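Local coordinates for FEZ-1 protein (Fluoribacter gormanii, PDB 5WCK) that probably hydrolyses beta-lactam antibiotics as a monomeric, zinc-dependent subclass B3 metallo-beta-lactamase, at residues A[4-18]-A[45-59]. The protein carries 2 engineered substitutions. Numbering follows the deposited sequence.
Sequences MPNPFPPFRIAGNLY and ANVPMIKASIKKLGF. With SO4 (sulfate ion), chain E.
The Y18 and F59 rings meet edge-to-face, with centroids 5.0 Å apart and planes at 72°. F59 turns the edge carrying CE2 and CZ toward one face of Y18. CG of R12 lies over the opposite face, toward the rim.

Apolar packing continues along the helix toward L57. L57 CD1 touches Y18 CD2 at 3.8 Å, and L57 CG touches P10 CB at 3.8 Å. The P10 ring rests on S53 and K56, with CG 3.6 Å from O of S53 and close to the aliphatic part of K56. Nearer the helix start, M49 CE reaches P7 CA at 3.6 Å. M49 extends at chi2 (167°) and bends at chi3 (65°), which turns this methyl to the proline. M4 SD packs on A45 CB. The P5 side chain lies about 10 Å from a zinc ion.

One water joins the two segments. It donates to O of F8 and accepts from OG of S53, bridging loop and helix. Within 45-59, N46 ND2 makes a weak hydrogen bond to SD of M49, while its OD1 is held by N of L43.

G58, with positive phi, carries a Schellman motif and leads the chain on to F59. The N-terminal loop and the first hairpin of the seven-stranded sheet thus pack along helix 47-56, within the alpha-beta/beta-alpha sandwich of metallo-beta-lactamases.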
loop_
_atom_site.group_PDB
_atom_site.type_symbol
_atom_site.label_atom_id
_atom_site.label_comp_id
_atom_site.label_asym_id
_atom_site.label_seq_id
_atom_site.Cartn_x
_atom_site.Cartn_y
_atom_site.Cartn_z
ATOM N N MET A 4 -17.126 4.192 4.495
ATOM C CA MET A 4 -16.531 5.378 3.894
ATOM C C MET A 4 -15.506 5.945 4.874
ATOM O O MET A 4 -15.829 6.291 6.009
ATOM C CB MET A 4 -17.597 6.445 3.585
ATOM C CG MET A 4 -17.042 7.776 3.057
ATOM S SD MET A 4 -16.196 7.725 1.433
ATOM C CE MET A 4 -14.803 8.761 1.864
ATOM N N PRO A 5 -14.221 6.065 4.481
ATOM C CA PRO A 5 -13.251 6.724 5.344
ATOM C C PRO A 5 -13.588 8.202 5.613
ATOM O O PRO A 5 -14.242 8.868 4.787
ATOM C CB PRO A 5 -11.940 6.672 4.546
ATOM C CG PRO A 5 -12.147 5.635 3.473
ATOM C CD PRO A 5 -13.636 5.575 3.223
ATOM N N ASN A 6 -13.044 8.711 6.718
ATOM C CA ASN A 6 -13.124 10.102 7.082
ATOM C C ASN A 6 -11.837 10.811 6.675
ATOM O O ASN A 6 -10.785 10.179 6.587
ATOM C CB ASN A 6 -13.327 10.252 8.583
ATOM C CG ASN A 6 -14.585 9.544 9.021
ATOM O OD1 ASN A 6 -15.679 9.958 8.627
ATOM N ND2 ASN A 6 -14.440 8.482 9.802
ATOM N N PRO A 7 -11.867 12.138 6.437
ATOM C CA PRO A 7 -10.647 12.876 6.150
ATOM C C PRO A 7 -9.654 12.815 7.319
ATOM O O PRO A 7 -10.019 12.623 8.500
ATOM C CB PRO A 7 -11.089 14.320 5.876
ATOM C CG PRO A 7 -12.533 14.398 6.308
ATOM C CD PRO A 7 -13.074 12.990 6.356
ATOM N N PHE A 8 -8.381 12.963 6.964
ATOM C CA PHE A 8 -7.320 12.952 7.934
ATOM C C PHE A 8 -6.370 14.077 7.576
ATOM O O PHE A 8 -6.132 14.318 6.402
ATOM C CB PHE A 8 -6.576 11.609 7.949
ATOM C CG PHE A 8 -5.758 11.378 9.190
ATOM C CD1 PHE A 8 -6.332 10.822 10.328
ATOM C CD2 PHE A 8 -4.443 11.800 9.280
ATOM C CE1 PHE A 8 -5.599 10.657 11.487
ATOM C CE2 PHE A 8 -3.719 11.655 10.448
ATOM C CZ PHE A 8 -4.285 11.053 11.547
ATOM N N PRO A 9 -5.817 14.821 8.546
ATOM C CA PRO A 9 -4.910 15.920 8.208
ATOM C C PRO A 9 -3.635 15.398 7.576
ATOM O O PRO A 9 -3.012 14.477 8.114
ATOM C CB PRO A 9 -4.572 16.584 9.551
ATOM C CG PRO A 9 -4.988 15.591 10.600
ATOM C CD PRO A 9 -6.053 14.715 9.991
ATOM N N PRO A 10 -3.196 15.957 6.428
ATOM C CA PRO A 10 -1.953 15.503 5.808
ATOM C C PRO A 10 -0.747 16.006 6.607
ATOM O O PRO A 10 -0.834 17.038 7.304
ATOM C CB PRO A 10 -2.040 16.111 4.405
ATOM C CG PRO A 10 -2.818 17.409 4.615
ATOM C CD PRO A 10 -3.842 17.048 5.676
ATOM N N PHE A 11 0.387 15.305 6.514
ATOM C CA PHE A 11 1.555 15.657 7.290
ATOM C C PHE A 11 2.797 15.016 6.675
ATOM O O PHE A 11 2.672 14.078 5.888
ATOM C CB PHE A 11 1.409 15.259 8.766
ATOM C CG PHE A 11 1.274 13.781 9.009
ATOM C CD1 PHE A 11 0.036 13.170 8.900
ATOM C CD2 PHE A 11 2.382 13.014 9.330
ATOM C CE1 PHE A 11 -0.081 11.807 9.120
ATOM C CE2 PHE A 11 2.264 11.655 9.539
ATOM C CZ PHE A 11 1.034 11.062 9.425
ATOM N N ARG A 12 3.956 15.556 7.028
ATOM C CA ARG A 12 5.228 14.964 6.670
ATOM C C ARG A 12 5.566 13.830 7.643
ATOM O O ARG A 12 5.642 14.032 8.858
ATOM C CB ARG A 12 6.327 16.030 6.651
ATOM C CG ARG A 12 7.618 15.576 6.001
ATOM C CD ARG A 12 8.508 16.748 5.628
ATOM N NE ARG A 12 9.068 17.307 6.839
ATOM C CZ ARG A 12 10.135 16.821 7.458
ATOM N NH1 ARG A 12 10.799 15.813 6.920
ATOM N NH2 ARG A 12 10.543 17.345 8.605
ATOM N N ILE A 13 5.834 12.632 7.097
ATOM C CA ILE A 13 6.207 11.476 7.904
ATOM C C ILE A 13 7.696 11.566 8.258
ATOM O O ILE A 13 8.083 11.522 9.401
ATOM C CB ILE A 13 5.871 10.161 7.175
ATOM C CG1 ILE A 13 4.366 10.006 6.928
ATOM C CG2 ILE A 13 6.452 8.969 7.935
ATOM C CD1 ILE A 13 3.960 8.955 5.897
ATOM N N ALA A 14 8.539 11.703 7.239
ATOM C CA ALA A 14 10.006 11.751 7.388
ATOM C C ALA A 14 10.586 12.099 6.023
ATOM O O ALA A 14 10.011 11.736 5.014
ATOM C CB ALA A 14 10.536 10.417 7.854
ATOM N N GLY A 15 11.725 12.796 6.005
ATOM C CA GLY A 15 12.356 13.147 4.728
ATOM C C GLY A 15 11.350 13.788 3.780
ATOM O O GLY A 15 10.633 14.726 4.153
ATOM N N ASN A 16 11.258 13.238 2.562
ATOM C CA ASN A 16 10.344 13.754 1.541
ATOM C C ASN A 16 9.107 12.865 1.360
ATOM O O ASN A 16 8.466 12.942 0.295
ATOM C CB ASN A 16 11.074 13.964 0.203
ATOM C CG ASN A 16 11.647 12.700 -0.412
ATOM O OD1 ASN A 16 11.977 11.758 0.300
ATOM N ND2 ASN A 16 11.841 12.701 -1.730
ATOM N N LEU A 17 8.724 12.129 2.408
ATOM C CA LEU A 17 7.556 11.256 2.387
ATOM C C LEU A 17 6.465 11.859 3.271
ATOM O O LEU A 17 6.709 12.146 4.460
ATOM C CB LEU A 17 7.953 9.861 2.886
ATOM C CG LEU A 17 6.804 8.870 3.089
ATOM C CD1 LEU A 17 6.176 8.469 1.786
ATOM C CD2 LEU A 17 7.301 7.637 3.823
ATOM N N TYR A 18 5.287 12.040 2.672
ATOM C CA TYR A 18 4.130 12.673 3.289
ATOM C C TYR A 18 2.947 11.705 3.282
ATOM O O TYR A 18 2.790 10.866 2.377
ATOM C CB TYR A 18 3.715 13.935 2.525
ATOM C CG TYR A 18 4.774 15.002 2.490
ATOM C CD1 TYR A 18 5.865 14.916 1.641
ATOM C CD2 TYR A 18 4.704 16.101 3.339
ATOM C CE1 TYR A 18 6.851 15.884 1.639
ATOM C CE2 TYR A 18 5.675 17.094 3.320
ATOM C CZ TYR A 18 6.751 16.988 2.465
ATOM O OH TYR A 18 7.749 17.940 2.439
ATOM N N ALA A 45 -14.474 8.213 -4.310
ATOM C CA ALA A 45 -14.872 9.294 -3.395
ATOM C C ALA A 45 -13.673 9.934 -2.682
ATOM O O ALA A 45 -13.776 11.049 -2.190
ATOM C CB ALA A 45 -15.861 8.754 -2.387
ATOM N N ASN A 46 -12.537 9.224 -2.596
ATOM C CA ASN A 46 -11.392 9.749 -1.877
ATOM C C ASN A 46 -10.472 10.571 -2.790
ATOM O O ASN A 46 -9.575 11.243 -2.274
ATOM C CB ASN A 46 -10.568 8.629 -1.236
ATOM C CG ASN A 46 -11.366 7.784 -0.269
ATOM O OD1 ASN A 46 -11.275 6.564 -0.309
ATOM N ND2 ASN A 46 -12.185 8.408 0.570
ATOM N N VAL A 47 -10.659 10.518 -4.114
ATOM C CA VAL A 47 -9.752 11.239 -5.028
ATOM C C VAL A 47 -9.798 12.743 -4.747
ATOM O O VAL A 47 -8.766 13.403 -4.621
ATOM C CB VAL A 47 -10.000 10.875 -6.505
ATOM C CG1 VAL A 47 -9.219 11.766 -7.457
ATOM C CG2 VAL A 47 -9.658 9.422 -6.780
ATOM N N PRO A 48 -10.969 13.408 -4.595
ATOM C CA PRO A 48 -10.936 14.822 -4.218
ATOM C C PRO A 48 -10.270 15.093 -2.865
ATOM O O PRO A 48 -9.700 16.170 -2.663
ATOM C CB PRO A 48 -12.415 15.247 -4.186
ATOM C CG PRO A 48 -13.129 14.188 -4.967
ATOM C CD PRO A 48 -12.321 12.909 -4.858
ATOM N N MET A 49 -10.329 14.113 -1.949
ATOM C CA MET A 49 -9.722 14.240 -0.634
ATOM C C MET A 49 -8.192 14.204 -0.762
ATOM O O MET A 49 -7.479 14.942 -0.076
ATOM C CB MET A 49 -10.212 13.135 0.311
ATOM C CG MET A 49 -11.705 13.202 0.537
ATOM S SD MET A 49 -12.399 11.723 1.320
ATOM C CE MET A 49 -11.611 11.779 2.904
ATOM N N ILE A 50 -7.701 13.280 -1.592
ATOM C CA ILE A 50 -6.244 13.176 -1.852
ATOM C C ILE A 50 -5.757 14.486 -2.489
ATOM O O ILE A 50 -4.741 15.055 -2.051
ATOM C CB ILE A 50 -5.924 11.932 -2.698
ATOM C CG1 ILE A 50 -6.200 10.648 -1.905
ATOM C CG2 ILE A 50 -4.480 11.973 -3.180
ATOM C CD1 ILE A 50 -6.266 9.410 -2.748
ATOM N N LYS A 51 -6.482 14.968 -3.512
ATOM C CA LYS A 51 -6.132 16.242 -4.153
ATOM C C LYS A 51 -6.056 17.349 -3.100
ATOM O O LYS A 51 -5.095 18.127 -3.054
ATOM C CB LYS A 51 -7.141 16.605 -5.242
ATOM C CG LYS A 51 -6.869 17.946 -5.904
ATOM C CD LYS A 51 -7.798 18.239 -7.065
ATOM C CE LYS A 51 -7.422 19.539 -7.739
ATOM N NZ LYS A 51 -8.224 19.797 -8.951
ATOM N N ALA A 52 -7.087 17.452 -2.252
ATOM C CA ALA A 52 -7.130 18.514 -1.252
ATOM C C ALA A 52 -5.959 18.394 -0.264
ATOM O O ALA A 52 -5.380 19.405 0.147
ATOM C CB ALA A 52 -8.470 18.517 -0.546
ATOM N N SER A 53 -5.608 17.155 0.122
ATOM C CA SER A 53 -4.514 16.931 1.051
ATOM C C SER A 53 -3.185 17.388 0.431
ATOM O O SER A 53 -2.359 18.013 1.074
ATOM C CB SER A 53 -4.446 15.472 1.468
ATOM O OG SER A 53 -5.494 15.149 2.379
ATOM N N ILE A 54 -2.976 17.028 -0.829
ATOM C CA ILE A 54 -1.755 17.399 -1.538
ATOM C C ILE A 54 -1.619 18.928 -1.556
ATOM O O ILE A 54 -0.535 19.468 -1.291
ATOM C CB ILE A 54 -1.748 16.793 -2.949
ATOM C CG1 ILE A 54 -1.537 15.274 -2.874
ATOM C CG2 ILE A 54 -0.693 17.443 -3.836
ATOM C CD1 ILE A 54 -1.779 14.540 -4.162
ATOM N N LYS A 55 -2.730 19.596 -1.887
ATOM C CA LYS A 55 -2.722 21.066 -2.028
ATOM C C LYS A 55 -2.576 21.741 -0.657
ATOM O O LYS A 55 -1.905 22.783 -0.549
ATOM C CB LYS A 55 -3.950 21.494 -2.832
ATOM C CG LYS A 55 -3.904 21.041 -4.285
ATOM C CD LYS A 55 -5.161 21.286 -5.093
ATOM C CE LYS A 55 -5.576 22.742 -5.175
ATOM N NZ LYS A 55 -4.531 23.573 -5.817
ATOM N N LYS A 56 -3.146 21.136 0.397
ATOM C CA LYS A 56 -3.017 21.639 1.751
ATOM C C LYS A 56 -1.551 21.681 2.198
ATOM O O LYS A 56 -1.131 22.581 2.934
ATOM C CB LYS A 56 -3.839 20.783 2.719
ATOM C CG LYS A 56 -3.724 21.182 4.181
ATOM C CD LYS A 56 -4.250 22.568 4.480
ATOM C CE LYS A 56 -4.228 22.850 5.971
ATOM N NZ LYS A 56 -4.743 24.200 6.298
ATOM N N LEU A 57 -0.759 20.697 1.753
ATOM C CA LEU A 57 0.660 20.643 2.051
ATOM C C LEU A 57 1.449 21.661 1.224
ATOM O O LEU A 57 2.643 21.788 1.451
ATOM C CB LEU A 57 1.206 19.233 1.781
ATOM C CG LEU A 57 0.723 18.140 2.728
ATOM C CD1 LEU A 57 1.118 16.772 2.187
ATOM C CD2 LEU A 57 1.261 18.341 4.138
ATOM N N GLY A 58 0.799 22.313 0.255
ATOM C CA GLY A 58 1.459 23.324 -0.579
ATOM C C GLY A 58 2.010 22.783 -1.882
ATOM O O GLY A 58 2.735 23.487 -2.570
ATOM N N PHE A 59 1.652 21.544 -2.236
ATOM C CA PHE A 59 2.084 20.915 -3.457
ATOM C C PHE A 59 0.983 21.014 -4.518
ATOM O O PHE A 59 -0.157 21.409 -4.236
ATOM C CB PHE A 59 2.509 19.475 -3.154
ATOM C CG PHE A 59 3.578 19.383 -2.101
ATOM C CD1 PHE A 59 4.783 20.045 -2.256
ATOM C CD2 PHE A 59 3.374 18.675 -0.921
ATOM C CE1 PHE A 59 5.764 19.977 -1.286
ATOM C CE2 PHE A 59 4.345 18.631 0.064
ATOM C CZ PHE A 59 5.543 19.288 -0.114
HETATM S S SO4 E . -3.231 21.999 -8.753
HETATM O O1 SO4 E . -4.706 22.189 -8.681
HETATM O O2 SO4 E . -2.587 23.247 -9.236
HETATM O O3 SO4 E . -2.709 21.757 -7.422
HETATM O O4 SO4 E . -2.933 20.956 -9.738
HETATM O O HOH W 1 -4.548 13.533 4.321
#